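Local coordinates for protein P91 (Metagenome, PDB 4ZI5) that hydrolyses phosphotriesters as a promiscuous activity, and is an alpha/beta hydrolase of the dienelactone hydrolase family, at residues A[147-152]-A[243-248]; A[171-176]-A[201-206]; A[106-111]-A[138-143]. All blocks are in the same frame, centred on the assembly; numbering follows the deposited sequence. Where two conformers were deposited one is given.

Contact 1: A[147-152]-A[243-248]; sequences LTAIVT and NLFSEL
Thr-148 comes opposite Leu-248 and Ala-149 opposite Phe-245 where strand 149-152 and helix 243-248 run almost exactly antiparallel, their axes 9.7 Å apart at 176°. This is the helix-on-sheet packing of the alpha/beta-hydrolase fold, with the last turns of helix 231-248 laid over one face of the central sheet. Ala-149 and Val-151 point at the helix; Ile-150, between them, turns to the other face and packs on helix 132-142. No hydrogen bond crosses, and the contact is mostly carbon on carbon. The methyl of Ala-149 is met by three helix residues: CD2 of Leu-244, CD1 of Leu-248 and the ring of Phe-245, whose CE1 lies 4.0 Å from Ala-149 CB with that methyl at the ring edge, near its plane. Beyond, the same ring reaches Ala-126 and Ile-128 of strand 125-130. Val-151 offers CG2, which approaches the ring obliquely and lies 4.2 Å from Leu-244 CD2, the valine and leucine passing each other in opposite directions. At Thr-148, CG2 stands anti to the backbone N (chi1 -65° for OG1), which puts the methyl rather than the hydroxyl against the helix, with Thr-148 CG2 3.8 Å from Leu-248 CB.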
ATOM      1  N   LEU A 147      -3.342  11.322 -18.063  1.00 15.18           N
ATOM      2  CA  LEU A 147      -2.336  10.720 -17.203  1.00 14.27           C
ATOM      3  C   LEU A 147      -2.640   9.250 -16.982  1.00 13.85           C
ATOM      4  O   LEU A 147      -3.782   8.844 -16.783  1.00 14.57           O
ATOM      5  CB  LEU A 147      -2.322  11.441 -15.856  1.00 14.65           C
ATOM      6  CG  LEU A 147      -1.823  12.889 -15.919  1.00 14.57           C
ATOM      7  CD1 LEU A 147      -2.285  13.655 -14.702  1.00 14.82           C
ATOM      8  CD2 LEU A 147      -0.315  12.943 -16.003  1.00 14.29           C
ATOM      9  N   THR A 148      -1.598   8.445 -17.070  1.00 14.21           N
ATOM     10  CA  THR A 148      -1.672   7.025 -16.711  1.00 14.68           C
ATOM     11  C   THR A 148      -1.832   6.790 -15.197  1.00 13.42           C
ATOM     12  O   THR A 148      -2.585   5.915 -14.763  1.00 11.69           O
ATOM     13  CB  THR A 148      -0.448   6.298 -17.270  1.00 16.59           C
ATOM     14  OG1 THR A 148      -0.506   6.357 -18.690  1.00 16.20           O
ATOM     15  CG2 THR A 148      -0.424   4.826 -16.841  1.00 18.14           C
ATOM     16  N   ALA A 149      -1.142   7.598 -14.404  1.00 12.27           N
ATOM     17  CA  ALA A 149      -1.138   7.426 -12.971  1.00 12.03           C
ATOM     18  C   ALA A 149      -0.786   8.745 -12.315  1.00 12.13           C
ATOM     19  O   ALA A 149      -0.043   9.560 -12.883  1.00 11.49           O
ATOM     20  CB  ALA A 149      -0.091   6.382 -12.566  1.00 12.27           C
ATOM     21  N   ILE A 150      -1.383   8.969 -11.154  1.00 11.81           N
ATOM     22  CA  ILE A 150      -0.848   9.933 -10.191  1.00 11.70           C
ATOM     23  C   ILE A 150      -0.528   9.229  -8.885  1.00 11.52           C
ATOM     24  O   ILE A 150      -1.195   8.254  -8.506  1.00 11.40           O
ATOM     25  CB  ILE A 150      -1.747  11.180  -9.932  1.00 11.52           C
ATOM     26  CG1 ILE A 150      -3.080  10.805  -9.266  1.00 11.35           C
ATOM     27  CG2 ILE A 150      -1.966  11.952 -11.233  1.00 12.16           C
ATOM     28  CD1 ILE A 150      -3.854  11.969  -8.715  1.00 11.92           C
ATOM     29  N   VAL A 151       0.490   9.751  -8.198  1.00 11.65           N
ATOM     30  CA  VAL A 151       0.869   9.280  -6.870  1.00 12.03           C
ATOM     31  C   VAL A 151       1.109  10.499  -5.982  1.00 12.07           C
ATOM     32  O   VAL A 151       1.904  11.387  -6.320  1.00 13.50           O
ATOM     33  CB  VAL A 151       2.155   8.418  -6.870  1.00 11.51           C
ATOM     34  CG1 VAL A 151       2.407   7.885  -5.467  1.00 12.09           C
ATOM     35  CG2 VAL A 151       2.034   7.261  -7.870  1.00 12.09           C
ATOM     36  N   THR A 152       0.380  10.581  -4.880  1.00 11.81           N
ATOM     37  CA  THR A 152       0.518  11.678  -3.933  1.00 11.85           C
ATOM     38  C   THR A 152       1.269  11.163  -2.698  1.00 11.83           C
ATOM     39  O   THR A 152       1.071  10.025  -2.255  1.00 11.45           O
ATOM     40  CB  THR A 152      -0.847  12.299  -3.566  1.00 12.16           C
ATOM     41  OG1 THR A 152      -1.624  11.395  -2.788  1.00 13.05           O
ATOM     42  CG2 THR A 152      -1.610  12.607  -4.848  1.00 12.70           C
ATOM     43  N   ASN A 243       6.315   0.305  -8.104  1.00 13.09           N
ATOM     44  CA  ASN A 243       5.497  -0.842  -8.497  1.00 13.46           C
ATOM     45  C   ASN A 243       4.332  -0.497  -9.404  1.00 13.68           C
ATOM     46  O   ASN A 243       4.091  -1.200 -10.422  1.00 13.41           O
ATOM     47  CB  ASN A 243       4.987  -1.609  -7.263  1.00 13.70           C
ATOM     48  CG  ASN A 243       6.102  -2.288  -6.455  1.00 14.94           C
ATOM     49  OD1 ASN A 243       5.956  -2.508  -5.250  1.00 17.58           O
ATOM     50  ND2 ASN A 243       7.206  -2.648  -7.112  1.00 14.78           N
ATOM     51  N   LEU A 244       3.603   0.567  -9.072  1.00 12.90           N
ATOM     52  CA  LEU A 244       2.497   0.999  -9.894  1.00 13.11           C
ATOM     53  C   LEU A 244       2.963   1.413 -11.304  1.00 13.49           C
ATOM     54  O   LEU A 244       2.334   1.057 -12.282  1.00 13.05           O
ATOM     55  CB  LEU A 244       1.741   2.154  -9.240  1.00 13.32           C
ATOM     56  CG  LEU A 244       0.497   2.670  -9.965  1.00 13.35           C
ATOM     57  CD1 LEU A 244      -0.594   1.593 -10.000  1.00 13.52           C
ATOM     58  CD2 LEU A 244      -0.024   3.933  -9.291  1.00 14.03           C
ATOM     59  N   PHE A 245       4.060   2.167 -11.397  1.00 13.53           N
ATOM     60  CA  PHE A 245       4.592   2.550 -12.683  1.00 13.89           C
ATOM     61  C   PHE A 245       5.054   1.334 -13.519  1.00 14.92           C
ATOM     62  O   PHE A 245       4.799   1.295 -14.724  1.00 15.05           O
ATOM     63  CB  PHE A 245       5.764   3.539 -12.515  1.00 13.67           C
ATOM     64  CG  PHE A 245       5.359   4.889 -12.003  1.00 13.38           C
ATOM     65  CD1 PHE A 245       4.028   5.270 -11.865  1.00 13.15           C
ATOM     66  CD2 PHE A 245       6.354   5.819 -11.686  1.00 13.16           C
ATOM     67  CE1 PHE A 245       3.693   6.541 -11.413  1.00 12.75           C
ATOM     68  CE2 PHE A 245       6.019   7.080 -11.235  1.00 13.33           C
ATOM     69  CZ  PHE A 245       4.694   7.438 -11.089  1.00 13.16           C
ATOM     70  N   SER A 246       5.699   0.363 -12.877  0.50 15.47           N
ATOM     71  CA  SER A 246       6.150  -0.850 -13.578  0.50 16.15           C
ATOM     72  C   SER A 246       4.960  -1.653 -14.091  0.50 15.59           C
ATOM     73  O   SER A 246       4.972  -2.126 -15.229  0.50 15.88           O
ATOM     74  CB  SER A 246       7.043  -1.708 -12.685  0.50 17.10           C
ATOM     75  OG  SER A 246       6.308  -2.358 -11.678  0.50 19.56           O
ATOM     76  N   GLU A 247       3.921  -1.756 -13.271  1.00 14.89           N
ATOM     77  CA  GLU A 247       2.668  -2.419 -13.668  1.00 15.85           C
ATOM     78  C   GLU A 247       2.005  -1.727 -14.878  1.00 15.12           C
ATOM     79  O   GLU A 247       1.553  -2.387 -15.827  1.00 15.96           O
ATOM     80  CB  GLU A 247       1.694  -2.432 -12.476  1.00 16.85           C
ATOM     81  CG  GLU A 247       0.301  -3.009 -12.777  1.00 18.53           C
ATOM     82  CD  GLU A 247      -0.732  -2.662 -11.716  1.00 20.42           C
ATOM     83  OE1 GLU A 247      -0.420  -2.555 -10.504  1.00 18.35           O
ATOM     84  OE2 GLU A 247      -1.906  -2.477 -12.091  1.00 25.04           O
ATOM     85  N   LEU A 248       1.872  -0.415 -14.813  1.00 14.39           N
ATOM     86  CA  LEU A 248       1.100   0.310 -15.823  1.00 15.64           C
ATOM     87  C   LEU A 248       1.861   0.694 -17.103  1.00 16.84           C
ATOM     88  O   LEU A 248       1.244   0.780 -18.170  1.00 16.67           O
ATOM     89  CB  LEU A 248       0.468   1.545 -15.205  1.00 15.44           C
ATOM     90  CG  LEU A 248      -0.537   1.291 -14.108  1.00 16.19           C
ATOM     91  CD1 LEU A 248      -0.905   2.622 -13.492  1.00 16.77           C
ATOM     92  CD2 LEU A 248      -1.778   0.542 -14.602  1.00 17.34           C
TER

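Contact 2: A[171-176]-A[201-206]; sequences SVLVCH and DWQVLY
Ser-171 and Asp-201 meet at one end of two parallel strands, 171-176 and 202-206, the two strands of a beta-alpha-beta unit whose helix is 185-198. With OG anti to the backbone N (chi1 -166°) in one of its two conformers, Ser-171 OG donates to Asp-201 OD2 at 2.8 Å, from above the carboxylate plane. The other carboxylate oxygen, OD1, forms a salt bridge with Arg-236 of the second subunit. With an alanine here, Ser-171 OG would probably lose its carboxylate acceptor, and that arginine one of its two acidic partners, leaving it Glu-247. A water donates to Ser-171 OG and to Val-172 O and accepts from Gln-203 NE2 at 3.0 Å, tying the serine to the glutamine. Leu-173 slants across Gln-203, its CD1 3.9 Å from Gln-203 CB. On the opposite face Val-174 CB meets Val-204 CG2 at 3.8 Å, and His-176 lies alongside Tyr-206, both pointing the same way. Their rings form an offset T-shaped pair, the histidine edge toward the tyrosine face, with planes at 85° and centroids 5.5 Å apart. Between the two faces, five backbone hydrogen bonds join the strands. Helix 231-248 covers the face with Leu-173 and Cys-175, helix 185-198 packs on Val-172 and Val-204, strand 149-153 flanks 171-176, and residues 203-206 pair antiparallel with a strand of the second subunit, carrying the sheet across the interface.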
ATOM      1  N   SER A 171      -4.925   6.050 -13.020  0.50 13.37           N
ATOM      2  CA  SER A 171      -4.811   5.319 -11.759  0.50 12.51           C
ATOM      3  C   SER A 171      -4.440   6.328 -10.683  0.50 12.87           C
ATOM      4  O   SER A 171      -3.793   7.362 -10.968  0.50 12.66           O
ATOM      5  CB  SER A 171      -3.708   4.278 -11.849  0.50 12.37           C
ATOM      6  OG  SER A 171      -3.774   3.344 -10.794  0.50 11.69           O
ATOM      7  N   VAL A 172      -4.847   6.051  -9.450  1.00 12.92           N
ATOM      8  CA  VAL A 172      -4.552   6.947  -8.311  1.00 12.13           C
ATOM      9  C   VAL A 172      -3.976   6.099  -7.172  1.00 11.82           C
ATOM     10  O   VAL A 172      -4.599   5.148  -6.736  1.00 11.73           O
ATOM     11  CB  VAL A 172      -5.806   7.715  -7.831  1.00 12.11           C
ATOM     12  CG1 VAL A 172      -5.462   8.604  -6.667  1.00 12.33           C
ATOM     13  CG2 VAL A 172      -6.392   8.576  -8.941  1.00 12.43           C
ATOM     14  N   LEU A 173      -2.791   6.488  -6.689  1.00 11.82           N
ATOM     15  CA  LEU A 173      -2.235   5.967  -5.440  1.00 11.56           C
ATOM     16  C   LEU A 173      -1.980   7.142  -4.487  1.00 12.11           C
ATOM     17  O   LEU A 173      -1.229   8.076  -4.807  1.00 11.02           O
ATOM     18  CB  LEU A 173      -0.933   5.200  -5.714  1.00 11.91           C
ATOM     19  CG  LEU A 173      -0.064   4.820  -4.498  1.00 11.78           C
ATOM     20  CD1 LEU A 173      -0.765   3.899  -3.526  1.00 12.56           C
ATOM     21  CD2 LEU A 173       1.231   4.170  -4.938  1.00 12.12           C
ATOM     22  N   VAL A 174      -2.655   7.126  -3.348  1.00 11.23           N
ATOM     23  CA  VAL A 174      -2.489   8.158  -2.296  1.00 11.84           C
ATOM     24  C   VAL A 174      -1.654   7.529  -1.165  1.00 11.89           C
ATOM     25  O   VAL A 174      -2.119   6.591  -0.520  1.00 11.84           O
ATOM     26  CB  VAL A 174      -3.870   8.596  -1.732  1.00 12.09           C
ATOM     27  CG1 VAL A 174      -3.758   9.571  -0.593  1.00 11.69           C
ATOM     28  CG2 VAL A 174      -4.720   9.210  -2.850  1.00 12.98           C
ATOM     29  N   CYS A 175      -0.464   8.072  -0.908  1.00 11.85           N
ATOM     30  CA  CYS A 175       0.376   7.608   0.192  1.00 12.37           C
ATOM     31  C   CYS A 175       0.235   8.634   1.316  1.00 12.90           C
ATOM     32  O   CYS A 175       0.648   9.779   1.169  1.00 13.74           O
ATOM     33  CB  CYS A 175       1.819   7.459  -0.271  1.00 12.91           C
ATOM     34  SG  CYS A 175       2.033   6.234  -1.593  1.00 14.53           S
ATOM     35  N   HIS A 176      -0.389   8.210   2.418  1.00 12.72           N
ATOM     36  CA  HIS A 176      -0.849   9.097   3.477  1.00 13.36           C
ATOM     37  C   HIS A 176      -0.164   8.744   4.788  1.00 13.35           C
ATOM     38  O   HIS A 176      -0.132   7.574   5.181  1.00 13.52           O
ATOM     39  CB  HIS A 176      -2.357   8.953   3.615  1.00 13.78           C
ATOM     40  CG  HIS A 176      -2.958   9.846   4.637  1.00 15.04           C
ATOM     41  ND1 HIS A 176      -2.932  11.215   4.530  1.00 16.70           N
ATOM     42  CD2 HIS A 176      -3.637   9.571   5.775  1.00 16.92           C
ATOM     43  CE1 HIS A 176      -3.538  11.748   5.572  1.00 18.16           C
ATOM     44  NE2 HIS A 176      -3.984  10.773   6.343  1.00 17.20           N
ATOM     45  N   ASP A 201      -9.437   3.553 -10.738  1.00 13.40           N
ATOM     46  CA  ASP A 201      -8.449   2.572 -10.288  1.00 13.80           C
ATOM     47  C   ASP A 201      -7.606   3.198  -9.177  1.00 14.29           C
ATOM     48  O   ASP A 201      -6.631   3.881  -9.454  1.00 13.96           O
ATOM     49  CB  ASP A 201      -7.546   2.134 -11.451  1.00 14.38           C
ATOM     50  CG  ASP A 201      -6.425   1.201 -10.996  1.00 14.94           C
ATOM     51  OD1 ASP A 201      -6.656   0.444 -10.027  1.00 16.05           O
ATOM     52  OD2 ASP A 201      -5.333   1.223 -11.591  1.00 13.23           O
ATOM     53  N   TRP A 202      -8.029   2.985  -7.927  1.00 13.77           N
ATOM     54  CA  TRP A 202      -7.471   3.705  -6.803  1.00 13.51           C
ATOM     55  C   TRP A 202      -6.918   2.810  -5.698  1.00 13.18           C
ATOM     56  O   TRP A 202      -7.384   1.682  -5.497  1.00 13.08           O
ATOM     57  CB  TRP A 202      -8.465   4.701  -6.222  1.00 13.99           C
ATOM     58  CG  TRP A 202      -9.654   4.147  -5.469  1.00 14.45           C
ATOM     59  CD1 TRP A 202     -10.853   3.726  -5.989  1.00 14.91           C
ATOM     60  CD2 TRP A 202      -9.779   4.052  -4.056  1.00 14.57           C
ATOM     61  NE1 TRP A 202     -11.701   3.352  -4.990  1.00 14.33           N
ATOM     62  CE2 TRP A 202     -11.064   3.528  -3.783  1.00 14.40           C
ATOM     63  CE3 TRP A 202      -8.921   4.345  -2.984  1.00 15.02           C
ATOM     64  CZ2 TRP A 202     -11.518   3.299  -2.476  1.00 14.32           C
ATOM     65  CZ3 TRP A 202      -9.357   4.077  -1.677  1.00 14.55           C
ATOM     66  CH2 TRP A 202     -10.640   3.551  -1.443  1.00 14.48           C
ATOM     67  N   GLN A 203      -5.916   3.352  -5.005  1.00 13.54           N
ATOM     68  CA  GLN A 203      -5.433   2.806  -3.754  1.00 13.22           C
ATOM     69  C   GLN A 203      -5.148   3.938  -2.796  1.00 12.90           C
ATOM     70  O   GLN A 203      -4.698   5.011  -3.216  1.00 11.68           O
ATOM     71  CB  GLN A 203      -4.132   2.056  -3.916  1.00 13.55           C
ATOM     72  CG  GLN A 203      -4.052   1.017  -5.008  1.00 13.64           C
ATOM     73  CD  GLN A 203      -2.650   0.501  -5.143  1.00 13.89           C
ATOM     74  OE1 GLN A 203      -2.197  -0.301  -4.324  1.00 13.75           O
ATOM     75  NE2 GLN A 203      -1.924   0.968  -6.175  1.00 13.71           N
ATOM     76  N   VAL A 204      -5.334   3.676  -1.506  1.00 12.12           N
ATOM     77  CA  VAL A 204      -4.818   4.567  -0.453  1.00 12.16           C
ATOM     78  C   VAL A 204      -4.000   3.730   0.504  1.00 11.63           C
ATOM     79  O   VAL A 204      -4.504   2.759   1.064  1.00 11.38           O
ATOM     80  CB  VAL A 204      -5.943   5.298   0.333  1.00 12.09           C
ATOM     81  CG1 VAL A 204      -5.392   6.034   1.535  1.00 12.50           C
ATOM     82  CG2 VAL A 204      -6.704   6.258  -0.586  1.00 12.54           C
ATOM     83  N   LEU A 205      -2.740   4.139   0.708  1.00 11.67           N
ATOM     84  CA  LEU A 205      -1.820   3.460   1.586  1.00 11.86           C
ATOM     85  C   LEU A 205      -1.605   4.365   2.787  1.00 12.63           C
ATOM     86  O   LEU A 205      -0.974   5.433   2.679  1.00 13.12           O
ATOM     87  CB  LEU A 205      -0.463   3.203   0.897  1.00 12.17           C
ATOM     88  CG  LEU A 205       0.658   2.539   1.708  1.00 12.23           C
ATOM     89  CD1 LEU A 205       0.253   1.132   2.155  1.00 12.97           C
ATOM     90  CD2 LEU A 205       1.883   2.474   0.824  1.00 12.44           C
ATOM     91  N   TYR A 206      -2.148   3.915   3.913  1.00 13.31           N
ATOM     92  CA  TYR A 206      -1.931   4.518   5.216  1.00 14.16           C
ATOM     93  C   TYR A 206      -0.620   4.000   5.785  1.00 13.45           C
ATOM     94  O   TYR A 206      -0.466   2.780   6.021  1.00 13.32           O
ATOM     95  CB  TYR A 206      -3.048   4.128   6.192  1.00 16.09           C
ATOM     96  CG  TYR A 206      -4.328   4.877   5.998  1.00 19.60           C
ATOM     97  CD1 TYR A 206      -5.206   4.504   4.987  1.00 23.89           C
ATOM     98  CD2 TYR A 206      -4.715   5.904   6.867  1.00 22.19           C
ATOM     99  CE1 TYR A 206      -6.409   5.159   4.817  1.00 27.12           C
ATOM    100  CE2 TYR A 206      -5.929   6.581   6.688  1.00 26.14           C
ATOM    101  CZ  TYR A 206      -6.751   6.207   5.648  1.00 26.46           C
ATOM    102  OH  TYR A 206      -7.969   6.792   5.434  1.00 35.41           O
TER
HETATM  103  O   HOH W   1      -3.463   2.879  -7.954  1.00 15.82           O

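Contact 3: A[106-111]-A[138-143]; sequences RAQAAL and LELART
Leu-140 O is gripped twice by Thr-143, by its backbone N and by its hydroxyl, the latter lying in the carbonyl plane with OG1 2.6 Å from Leu-140 O; the side chain of the same leucine carries the contact with helix 106-111. The two helices of the alpha/beta-hydrolase fold cross nearly at right angles (-84°), axes 9.7 Å apart. Leu-140 reaches over the partner helix: its CB lies 4.1 Å from Ala-107 CB, a residue small enough to let the backbones come near, and its CD2 meets Leu-111 CD2 at 4.2 Å. CD1 takes the third side, against Gln-108, whose chain crosses the leucine at about a right angle. A bend at chi2 (66°) brings Gln-108 OE1 to 3.5 Å from Leu-140 CD1, while its NE2 bonds Asp-112. A water donates to Thr-143 OG1 at 2.8 Å and also lies beside Gln-108 OE1, too close for that second bond to be more than doubtful. On helix 132-142, Arg-142 NH1 makes a salt bridge to Glu-139 OE2 at 2.9 Å, lying nearly in the guanidinium plane, and Arg-100 and Arg-104 of helix 100-115 reach the same carboxylate. The helices are thus joined by aliphatic packing at the crossing and by charge beside it, and three arginines round one glutamate would be expected to keep it ionised.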
ATOM      1  N   ARG A 106      -1.819  26.091 -14.164  1.00 14.88           N
ATOM      2  CA  ARG A 106      -0.418  26.109 -13.808  1.00 15.46           C
ATOM      3  C   ARG A 106       0.179  24.702 -13.794  1.00 14.61           C
ATOM      4  O   ARG A 106       1.310  24.486 -14.270  1.00 14.89           O
ATOM      5  CB  ARG A 106      -0.217  26.834 -12.467  1.00 15.92           C
ATOM      6  CG  ARG A 106       1.228  27.140 -12.090  1.00 18.09           C
ATOM      7  CD  ARG A 106       1.931  28.067 -13.045  1.00 18.60           C
ATOM      8  NE  ARG A 106       1.237  29.347 -13.154  1.00 19.68           N
ATOM      9  CZ  ARG A 106       1.320  30.364 -12.283  1.00 21.76           C
ATOM     10  NH1 ARG A 106       2.046  30.284 -11.182  1.00 21.35           N
ATOM     11  NH2 ARG A 106       0.631  31.480 -12.525  1.00 23.62           N
ATOM     12  N   ALA A 107      -0.580  23.740 -13.275  1.00 14.56           N
ATOM     13  CA  ALA A 107      -0.204  22.318 -13.337  1.00 14.61           C
ATOM     14  C   ALA A 107      -0.158  21.757 -14.774  1.00 14.73           C
ATOM     15  O   ALA A 107       0.802  21.078 -15.161  1.00 15.18           O
ATOM     16  CB  ALA A 107      -1.144  21.489 -12.482  1.00 14.96           C
ATOM     17  N   GLN A 108      -1.193  22.038 -15.564  1.00 14.80           N
ATOM     18  CA  GLN A 108      -1.211  21.635 -16.969  1.00 14.65           C
ATOM     19  C   GLN A 108      -0.000  22.168 -17.767  1.00 14.36           C
ATOM     20  O   GLN A 108       0.540  21.460 -18.638  1.00 13.19           O
ATOM     21  CB  GLN A 108      -2.511  22.060 -17.629  1.00 16.21           C
ATOM     22  CG  GLN A 108      -2.660  21.599 -19.078  1.00 16.83           C
ATOM     23  CD  GLN A 108      -2.761  20.106 -19.224  1.00 18.72           C
ATOM     24  OE1 GLN A 108      -3.567  19.459 -18.543  1.00 18.90           O
ATOM     25  NE2 GLN A 108      -1.961  19.531 -20.121  1.00 19.08           N
ATOM     26  N   ALA A 109       0.441  23.391 -17.453  1.00 13.28           N
ATOM     27  CA  ALA A 109       1.610  23.972 -18.127  1.00 13.65           C
ATOM     28  C   ALA A 109       2.854  23.112 -17.882  1.00 13.71           C
ATOM     29  O   ALA A 109       3.620  22.876 -18.819  1.00 13.36           O
ATOM     30  CB  ALA A 109       1.854  25.418 -17.705  1.00 13.92           C
ATOM     31  N   ALA A 110       2.998  22.575 -16.659  1.00 13.35           N
ATOM     32  CA  ALA A 110       4.123  21.662 -16.347  1.00 13.41           C
ATOM     33  C   ALA A 110       3.993  20.363 -17.143  1.00 13.42           C
ATOM     34  O   ALA A 110       4.975  19.880 -17.705  1.00 13.67           O
ATOM     35  CB  ALA A 110       4.198  21.383 -14.846  1.00 13.52           C
ATOM     36  N   LEU A 111       2.782  19.810 -17.205  1.00 13.02           N
ATOM     37  CA  LEU A 111       2.550  18.607 -17.994  1.00 13.53           C
ATOM     38  C   LEU A 111       2.846  18.827 -19.486  1.00 13.96           C
ATOM     39  O   LEU A 111       3.513  17.996 -20.116  1.00 14.08           O
ATOM     40  CB  LEU A 111       1.127  18.088 -17.807  1.00 13.55           C
ATOM     41  CG  LEU A 111       0.756  16.821 -18.562  1.00 13.50           C
ATOM     42  CD1 LEU A 111       1.723  15.679 -18.298  1.00 14.02           C
ATOM     43  CD2 LEU A 111      -0.672  16.451 -18.192  1.00 14.38           C
ATOM     44  N   LEU A 138      -3.856  15.724  -7.908  1.00 13.96           N
ATOM     45  CA  LEU A 138      -5.280  15.391  -7.892  1.00 14.56           C
ATOM     46  C   LEU A 138      -6.117  16.440  -8.635  1.00 14.51           C
ATOM     47  O   LEU A 138      -7.015  16.072  -9.404  1.00 14.53           O
ATOM     48  CB  LEU A 138      -5.764  15.186  -6.461  1.00 14.82           C
ATOM     49  CG  LEU A 138      -7.224  14.763  -6.331  1.00 15.82           C
ATOM     50  CD1 LEU A 138      -7.530  13.518  -7.127  1.00 15.75           C
ATOM     51  CD2 LEU A 138      -7.561  14.541  -4.852  1.00 16.79           C
ATOM     52  N   GLU A 139      -5.800  17.722  -8.447  1.00 13.70           N
ATOM     53  CA  GLU A 139      -6.434  18.794  -9.238  1.00 14.26           C
ATOM     54  C   GLU A 139      -6.242  18.573 -10.733  1.00 14.57           C
ATOM     55  O   GLU A 139      -7.200  18.643 -11.522  1.00 15.88           O
ATOM     56  CB  GLU A 139      -5.903  20.188  -8.830  1.00 14.11           C
ATOM     57  CG  GLU A 139      -6.248  20.602  -7.402  1.00 14.06           C
ATOM     58  CD  GLU A 139      -7.726  20.570  -7.171  1.00 14.80           C
ATOM     59  OE1 GLU A 139      -8.399  21.421  -7.772  1.00 16.46           O
ATOM     60  OE2 GLU A 139      -8.227  19.696  -6.398  1.00 15.64           O
ATOM     61  N   LEU A 140      -5.012  18.284 -11.131  1.00 14.77           N
ATOM     62  CA  LEU A 140      -4.709  18.052 -12.541  1.00 14.61           C
ATOM     63  C   LEU A 140      -5.443  16.839 -13.099  1.00 14.43           C
ATOM     64  O   LEU A 140      -6.020  16.913 -14.205  1.00 14.01           O
ATOM     65  CB  LEU A 140      -3.207  17.916 -12.761  1.00 14.59           C
ATOM     66  CG  LEU A 140      -2.709  17.688 -14.194  1.00 15.34           C
ATOM     67  CD1 LEU A 140      -3.081  18.806 -15.160  1.00 15.62           C
ATOM     68  CD2 LEU A 140      -1.206  17.509 -14.134  1.00 15.96           C
ATOM     69  N   ALA A 141      -5.455  15.739 -12.345  1.00 13.44           N
ATOM     70  CA  ALA A 141      -6.217  14.560 -12.777  1.00 13.64           C
ATOM     71  C   ALA A 141      -7.703  14.864 -12.932  1.00 13.46           C
ATOM     72  O   ALA A 141      -8.333  14.363 -13.862  1.00 12.48           O
ATOM     73  CB  ALA A 141      -6.008  13.391 -11.815  1.00 13.67           C
ATOM     74  N   ARG A 142      -8.256  15.699 -12.048  1.00 13.52           N
ATOM     75  CA  ARG A 142      -9.674  16.081 -12.132  1.00 14.56           C
ATOM     76  C   ARG A 142     -10.066  16.914 -13.370  1.00 15.13           C
ATOM     77  O   ARG A 142     -11.249  16.996 -13.677  1.00 16.36           O
ATOM     78  CB  ARG A 142     -10.112  16.837 -10.872  1.00 14.93           C
ATOM     79  CG  ARG A 142     -10.249  15.912  -9.663  1.00 14.68           C
ATOM     80  CD  ARG A 142     -10.251  16.734  -8.384  1.00 15.64           C
ATOM     81  NE  ARG A 142     -10.701  15.943  -7.238  1.00 15.97           N
ATOM     82  CZ  ARG A 142     -10.520  16.273  -5.959  1.00 16.49           C
ATOM     83  NH1 ARG A 142      -9.843  17.381  -5.617  1.00 16.34           N
ATOM     84  NH2 ARG A 142     -11.000  15.458  -5.014  1.00 16.00           N
ATOM     85  N   THR A 143      -9.085  17.489 -14.083  1.00 15.09           N
ATOM     86  CA  THR A 143      -9.341  18.135 -15.377  1.00 14.87           C
ATOM     87  C   THR A 143      -9.578  17.135 -16.499  1.00 14.49           C
ATOM     88  O   THR A 143      -9.964  17.545 -17.592  1.00 15.77           O
ATOM     89  CB  THR A 143      -8.196  19.080 -15.814  1.00 15.12           C
ATOM     90  OG1 THR A 143      -7.018  18.318 -16.100  1.00 14.65           O
ATOM     91  CG2 THR A 143      -7.893  20.117 -14.776  1.00 15.93           C
TER
HETATM   92  O   HOH W   2      -5.650  20.275 -17.547  1.00 21.73           O

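In the fold
Following the chain, contact 3 closes first: helix 100-115 leads through strand 125-130 and the probable nucleophile elbow into helix 132-142, which packs back on it. The chain then enters strand 149-153, where contact 1 opens a much longer loop that shuts only at the C-terminal helix 231-248. Contact 2 is nested within that loop, joining strands 171-177 and 202-207 round helix 185-198. Contact 3 stands in series with both, and none cross. Contacts 1 and 2 share the sheet through Ile-150 N and Ser-171 O, and both reach the second subunit. Contact 3 lies on the other face, meeting contact 1 where Leu-147 and Ile-150 pack on helix 132-142.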